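Local coordinates for Thiol:disulfide interchange protein DsbA (Neisseria meningitidis MC58, PDB 3HZ8), which probably acts as a periplasmic thiol-disulfide oxidoreductase of the DsbA family, exchanging disulfide bonds with substrate proteins through a redox-active cysteine pair, at residues G4-E7 / G8-Y11; L181-K184 / V185-Q189. The protein carries 1 engineered substitution. One frame throughout, in Å; residues are numbered along the deposited sequence.

Contact 1 of 2, residues G4-E7 / G8-Y11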
ATOM      1  N   GLY A   4      10.727 -13.049  19.336  1.00 22.90           N
ATOM      2  CA  GLY A   4       9.642 -13.187  18.377  1.00 20.36           C
ATOM      3  C   GLY A   4       8.564 -12.141  18.578  1.00 18.16           C
ATOM      4  O   GLY A   4       8.849 -10.996  18.919  1.00 17.70           O
ATOM      5  N   LEU A   5       7.321 -12.547  18.365  1.00 16.68           N
ATOM      6  CA  LEU A   5       6.191 -11.634  18.446  1.00 15.34           C
ATOM      7  C   LEU A   5       5.856 -11.267  19.878  1.00 14.91           C
ATOM      8  O   LEU A   5       5.654 -12.140  20.717  1.00 15.77           O
ATOM      9  CB  LEU A   5       4.984 -12.273  17.769  1.00 14.31           C
ATOM     10  CG  LEU A   5       5.105 -12.397  16.248  1.00 13.38           C
ATOM     11  CD1 LEU A   5       3.959 -13.234  15.735  1.00 13.12           C
ATOM     12  CD2 LEU A   5       5.159 -11.023  15.561  1.00 13.21           C
ATOM     13  N   VAL A   6       5.824  -9.970  20.170  1.00 14.31           N
ATOM     14  CA  VAL A   6       5.431  -9.511  21.492  1.00 14.54           C
ATOM     15  C   VAL A   6       4.365  -8.433  21.327  1.00 13.65           C
ATOM     16  O   VAL A   6       4.639  -7.339  20.837  1.00 12.68           O
ATOM     17  CB  VAL A   6       6.647  -8.981  22.311  1.00 14.96           C
ATOM     18  CG1 VAL A   6       6.192  -8.372  23.633  1.00 15.04           C
ATOM     19  CG2 VAL A   6       7.665 -10.098  22.557  1.00 15.44           C
ATOM     20  N   GLU A   7       3.139  -8.758  21.731  1.00 13.68           N
ATOM     21  CA  GLU A   7       2.047  -7.826  21.596  1.00 13.45           C
ATOM     22  C   GLU A   7       2.307  -6.553  22.380  1.00 13.55           C
ATOM     23  O   GLU A   7       2.686  -6.593  23.562  1.00 14.22           O
ATOM     24  CB  GLU A   7       0.732  -8.467  22.025  1.00 13.44           C
ATOM     25  CG  GLU A   7      -0.471  -7.640  21.606  1.00 13.22           C
ATOM     26  CD  GLU A   7      -1.788  -8.264  21.990  1.00 14.08           C
ATOM     27  OE1 GLU A   7      -1.823  -9.474  22.314  1.00 17.06           O
ATOM     28  OE2 GLU A   7      -2.794  -7.537  21.954  1.00 14.42           O
ATOM     29  N   GLY A   8       2.105  -5.419  21.714  1.00 13.50           N
ATOM     30  CA  GLY A   8       2.358  -4.107  22.295  1.00 13.70           C
ATOM     31  C   GLY A   8       3.773  -3.615  22.061  1.00 14.42           C
ATOM     32  O   GLY A   8       4.075  -2.443  22.335  1.00 15.87           O
ATOM     33  N   GLN A   9       4.641  -4.496  21.558  1.00 14.46           N
ATOM     34  CA  GLN A   9       6.030  -4.131  21.317  1.00 14.43           C
ATOM     35  C   GLN A   9       6.353  -4.094  19.828  1.00 13.54           C
ATOM     36  O   GLN A   9       6.657  -3.037  19.299  1.00 15.02           O
ATOM     37  CB  GLN A   9       6.975  -5.058  22.068  1.00 15.34           C
ATOM     38  CG  GLN A   9       8.206  -4.365  22.591  1.00 18.28           C
ATOM     39  CD  GLN A   9       8.874  -5.156  23.694  1.00 18.84           C
ATOM     40  OE1 GLN A   9       9.111  -4.636  24.794  1.00 22.82           O
ATOM     41  NE2 GLN A   9       9.167  -6.427  23.420  1.00 18.98           N
ATOM     42  N   ASN A  10       6.278  -5.236  19.153  1.00 12.16           N
ATOM     43  CA  ASN A  10       6.525  -5.249  17.709  1.00 11.38           C
ATOM     44  C   ASN A  10       5.262  -5.436  16.861  1.00 10.62           C
ATOM     45  O   ASN A  10       5.328  -5.369  15.645  1.00 10.15           O
ATOM     46  CB  ASN A  10       7.656  -6.218  17.301  1.00 12.19           C
ATOM     47  CG  ASN A  10       7.431  -7.630  17.779  1.00 13.14           C
ATOM     48  OD1 ASN A  10       6.344  -7.990  18.241  1.00 12.95           O
ATOM     49  ND2 ASN A  10       8.478  -8.445  17.695  1.00 16.23           N
ATOM     50  N   TYR A  11       4.121  -5.646  17.514  1.00  9.74           N
ATOM     51  CA  TYR A  11       2.839  -5.630  16.810  1.00  9.42           C
ATOM     52  C   TYR A  11       1.723  -5.302  17.769  1.00  9.04           C
ATOM     53  O   TYR A  11       1.867  -5.443  18.996  1.00  9.90           O
ATOM     54  CB  TYR A  11       2.560  -6.961  16.097  1.00  9.13           C
ATOM     55  CG  TYR A  11       2.002  -8.066  16.992  1.00  8.85           C
ATOM     56  CD1 TYR A  11       0.630  -8.363  17.011  1.00  8.96           C
ATOM     57  CD2 TYR A  11       2.845  -8.832  17.811  1.00 10.29           C
ATOM     58  CE1 TYR A  11       0.125  -9.387  17.817  1.00  9.39           C
ATOM     59  CE2 TYR A  11       2.341  -9.847  18.617  1.00 10.51           C
ATOM     60  CZ  TYR A  11       0.977 -10.118  18.621  1.00  9.48           C
ATOM     61  OH  TYR A  11       0.459 -11.134  19.411  1.00 11.60           O
TER
HETATM   62  O   HOH W   1      -2.069 -11.268  19.990  1.00 20.12           O
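Asn10 turns its carboxamide back over the chain that precedes it and uses both ends of the amide on the backbone of Gly4 and Val6. CG sits between the backbone N and the carbonyl carbon (chi1 55°), a rotamer that folds the group back in this way. Its OD1 receives the N-H of Val6 at 2.8 Å in an almost straight bond, 173° at the hydrogen, while ND2 donates to Gly4 O at 2.9 Å. That second bond leaves Asn10 close to its own amide plane but reaches Gly4 O from above the carbonyl plane. Between them they fix the rotation of the amide. Val6 O accepts twice from the turn that follows, from Gln9 N at 2.9 Å and Asn10 N at 3.2 Å.

Tyr11 has its CG in the same kind of position (chi1 81°), which brings the ring back against the backbone of 5-7. CA of Glu7 lies over one face, 4.0 Å from the ring centroid, a CH-pi contact. Leu5 crosses the tyrosine at about a right angle, its CB 3.7 Å from Tyr11 CE2. The extended Glu7 chain carries its carboxylate near the phenol end, where one water bridges Glu7 OE1 and Tyr11 OH. Alongside, Val6 and Gln9 point the same way, with Val6 CG1 3.6 Å from Gln9 NE2.

Gly8, at positive phi, takes the bend, and its N bonds to Tyr11 O. Amide bonds and ring packing both act on the backbone of 4-7, with Asn10 OD1 at the ring's edge. Much of the turn's shape is thus probably set from within, with Glu167 and helix 171-191 holding it from outside, at the entry to strand 11-13, which Tyr11 begins.

Contact 2 of 2, residues L181-K184 / V185-Q189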
ATOM      1  N   LEU A 181       4.227 -12.674  11.584  1.00 10.99           N
ATOM      2  CA  LEU A 181       2.780 -12.459  11.582  1.00 11.11           C
ATOM      3  C   LEU A 181       2.091 -13.286  10.516  1.00 11.85           C
ATOM      4  O   LEU A 181       1.015 -13.832  10.752  1.00 12.41           O
ATOM      5  CB  LEU A 181       2.442 -10.983  11.400  1.00 10.29           C
ATOM      6  CG  LEU A 181       2.751 -10.088  12.598  1.00 10.11           C
ATOM      7  CD1 LEU A 181       2.565  -8.610  12.235  1.00  9.80           C
ATOM      8  CD2 LEU A 181       1.898 -10.463  13.798  1.00 10.49           C
ATOM      9  N   ALA A 182       2.722 -13.408   9.353  1.00 12.82           N
ATOM     10  CA  ALA A 182       2.159 -14.213   8.264  1.00 14.06           C
ATOM     11  C   ALA A 182       1.996 -15.685   8.643  1.00 15.08           C
ATOM     12  O   ALA A 182       0.986 -16.317   8.298  1.00 15.95           O
ATOM     13  CB  ALA A 182       2.996 -14.068   7.020  1.00 14.61           C
ATOM     14  N   ASP A 183       2.991 -16.225   9.349  1.00 15.89           N
ATOM     15  CA  ASP A 183       2.922 -17.592   9.870  1.00 16.72           C
ATOM     16  C   ASP A 183       1.817 -17.716  10.929  1.00 16.28           C
ATOM     17  O   ASP A 183       1.051 -18.687  10.926  1.00 16.96           O
ATOM     18  CB  ASP A 183       4.286 -18.026  10.425  1.00 16.96           C
ATOM     19  CG  ASP A 183       4.237 -19.381  11.117  1.00 18.91           C
ATOM     20  OD1 ASP A 183       4.066 -20.401  10.425  1.00 22.02           O
ATOM     21  OD2 ASP A 183       4.368 -19.415  12.356  1.00 21.45           O
ATOM     22  N   LYS A 184       1.717 -16.722  11.815  1.00 15.82           N
ATOM     23  CA  LYS A 184       0.679 -16.712  12.852  1.00 15.30           C
ATOM     24  C   LYS A 184      -0.714 -16.771  12.212  1.00 15.93           C
ATOM     25  O   LYS A 184      -1.551 -17.592  12.612  1.00 15.50           O
ATOM     26  CB  LYS A 184       0.826 -15.475  13.753  1.00 14.95           C
ATOM     27  CG  LYS A 184      -0.149 -15.396  14.922  1.00 15.26           C
ATOM     28  CD  LYS A 184       0.133 -14.149  15.756  1.00 14.78           C
ATOM     29  CE  LYS A 184      -0.844 -13.981  16.913  1.00 16.70           C
ATOM     30  NZ  LYS A 184      -0.682 -15.031  17.962  1.00 17.04           N
ATOM     31  N   VAL A 185      -0.938 -15.910  11.218  1.00 16.68           N
ATOM     32  CA  VAL A 185      -2.185 -15.882  10.438  1.00 17.93           C
ATOM     33  C   VAL A 185      -2.453 -17.199   9.711  1.00 19.08           C
ATOM     34  O   VAL A 185      -3.548 -17.754   9.817  1.00 19.57           O
ATOM     35  CB  VAL A 185      -2.162 -14.716   9.403  1.00 17.48           C
ATOM     36  CG1 VAL A 185      -3.292 -14.848   8.375  1.00 17.72           C
ATOM     37  CG2 VAL A 185      -2.241 -13.382  10.119  1.00 17.79           C
ATOM     38  N   ARG A 186      -1.458 -17.674   8.962  1.00 20.59           N
ATOM     39  CA  ARG A 186      -1.562 -18.885   8.153  1.00 22.03           C
ATOM     40  C   ARG A 186      -2.085 -20.028   9.008  1.00 23.20           C
ATOM     41  O   ARG A 186      -3.007 -20.747   8.610  1.00 23.67           O
ATOM     42  CB  ARG A 186      -0.186 -19.231   7.562  1.00 22.08           C
ATOM     43  CG  ARG A 186      -0.180 -20.282   6.467  1.00 22.51           C
ATOM     44  CD  ARG A 186       1.234 -20.482   5.933  1.00 22.07           C
ATOM     45  NE  ARG A 186       1.640 -19.447   4.976  1.00 22.55           N
ATOM     46  CZ  ARG A 186       2.577 -18.525   5.190  1.00 21.75           C
ATOM     47  NH1 ARG A 186       3.245 -18.486   6.337  1.00 22.97           N
ATOM     48  NH2 ARG A 186       2.859 -17.643   4.242  1.00 22.50           N
ATOM     49  N   GLU A 187      -1.524 -20.168  10.202  1.00 24.01           N
ATOM     50  CA  GLU A 187      -1.881 -21.273  11.081  1.00 25.56           C
ATOM     51  C   GLU A 187      -3.143 -21.040  11.924  1.00 26.00           C
ATOM     52  O   GLU A 187      -3.811 -21.999  12.321  1.00 26.24           O
ATOM     53  CB  GLU A 187      -0.679 -21.689  11.926  1.00 26.04           C
ATOM     54  CG  GLU A 187       0.544 -22.121  11.084  1.00 27.95           C
ATOM     55  CD  GLU A 187       0.235 -23.160   9.991  1.00 28.02           C
ATOM     56  OE1 GLU A 187      -0.805 -23.855  10.070  1.00 31.80           O
ATOM     57  OE2 GLU A 187       1.049 -23.289   9.045  1.00 31.70           O
ATOM     58  N   GLU A 188      -3.470 -19.774  12.178  1.00 26.73           N
ATOM     59  CA  GLU A 188      -4.757 -19.401  12.771  1.00 27.49           C
ATOM     60  C   GLU A 188      -5.904 -19.758  11.840  1.00 28.08           C
ATOM     61  O   GLU A 188      -6.882 -20.375  12.265  1.00 28.15           O
ATOM     62  CB  GLU A 188      -4.816 -17.895  13.051  1.00 27.30           C
ATOM     63  CG  GLU A 188      -4.117 -17.474  14.312  1.00 27.55           C
ATOM     64  CD  GLU A 188      -4.303 -16.005  14.629  1.00 27.13           C
ATOM     65  OE1 GLU A 188      -4.415 -15.177  13.697  1.00 24.65           O
ATOM     66  OE2 GLU A 188      -4.329 -15.676  15.832  1.00 28.96           O
ATOM     67  N   GLN A 189      -5.767 -19.352  10.575  1.00 29.00           N
ATOM     68  CA  GLN A 189      -6.801 -19.528   9.553  1.00 29.74           C
ATOM     69  C   GLN A 189      -7.009 -21.001   9.188  1.00 30.74           C
ATOM     70  O   GLN A 189      -8.119 -21.400   8.814  1.00 31.01           O
ATOM     71  CB  GLN A 189      -6.494 -18.677   8.300  1.00 29.85           C
ATOM     72  CG  GLN A 189      -6.604 -17.147   8.519  1.00 29.29           C
ATOM     73  CD  GLN A 189      -6.325 -16.304   7.268  1.00 29.79           C
ATOM     74  OE1 GLN A 189      -5.844 -16.800   6.247  1.00 28.02           O
ATOM     75  NE2 GLN A 189      -6.621 -15.007   7.359  1.00 29.74           N
TER
HETATM   76  O   HOH W   2       2.862 -21.502   8.408  1.00 30.45           O
HETATM   77  O   HOH W   3      -2.396 -17.056  17.089  1.00 28.11           O
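Lys184 and Glu188, one turn apart on the helix, reach for each other but stop short of a salt bridge: Lys184 NZ is 4.3 Å from Glu188 OE2. A water closes the gap, accepting from Lys184 NZ at 2.8 Å and donating to Glu188 OE2. The lysine is extended as far as CE and bends only at its last torsion (chi4 68°), which swings the ammonium round towards that water. The other carboxylate oxygen, Glu188 OE1, is hydrogen-bonded to the hydroxyl of Tyr164, so both oxygens have a partner.

A second water links Asp183 and Glu187. It donates to Asp183 OD1 and to Glu187 OE2, each at 2.6 Å, and so lies between two acceptors of like charge 4.4 Å apart; it probably eases their repulsion. The two carboxylate planes are turned 60° from one another.

Arg186 bends at chi3 (-80°), folding its guanidinium back so that Ala182 O lies over one face of it. Its NE makes a salt bridge to Asp56 OD2, and NH2 too is hydrogen-bonded outside 181-189, while Asp183 OD1, 4.6 Å from Arg186 NH1, adds at most a long-range attraction.

The carbonyls of Leu181, Ala182, Asp183 and Lys184 each receive an i to i+4 amide, from Val185, Arg186, Glu187 and Glu188, the straightest being Val185 N to Leu181 O at 2.9 Å. Leu181, Ala182 and Val185 face the sheet, against Val26, Met57, Tyr164 and Val166. Lys184, Arg186 and Glu188 border that buried face, reaching strand residues or Asp56, and Asp183 and Glu187 take the exposed side: an amphipathic alpha-helix, here the C-terminal helix 171-191 packed on the sheet of a thioredoxin fold.

Contact 1 is a surface turn leading into strand 11-13, and contact 2 is a partly buried stretch of helix 171-191; their centres lie about 15 Å apart, yet they touch directly. Leu5 CD2 packs on Leu181 CD2 at 3.7 Å, Leu5 also lies against the aliphatic part of Lys184, and Tyr11 rests on Leu181. The N-terminal turn is thereby laid on the last helix, and Tyr11 carries this on into the edge strand 11-13. Their chemistry differs accordingly: 4-10 has no regular structure and supplements a few turn bonds with a side-chain amide, whereas 181-189 satisfies its backbone by helical repetition and spends its polar side chains on waters, Asp56 and Tyr164.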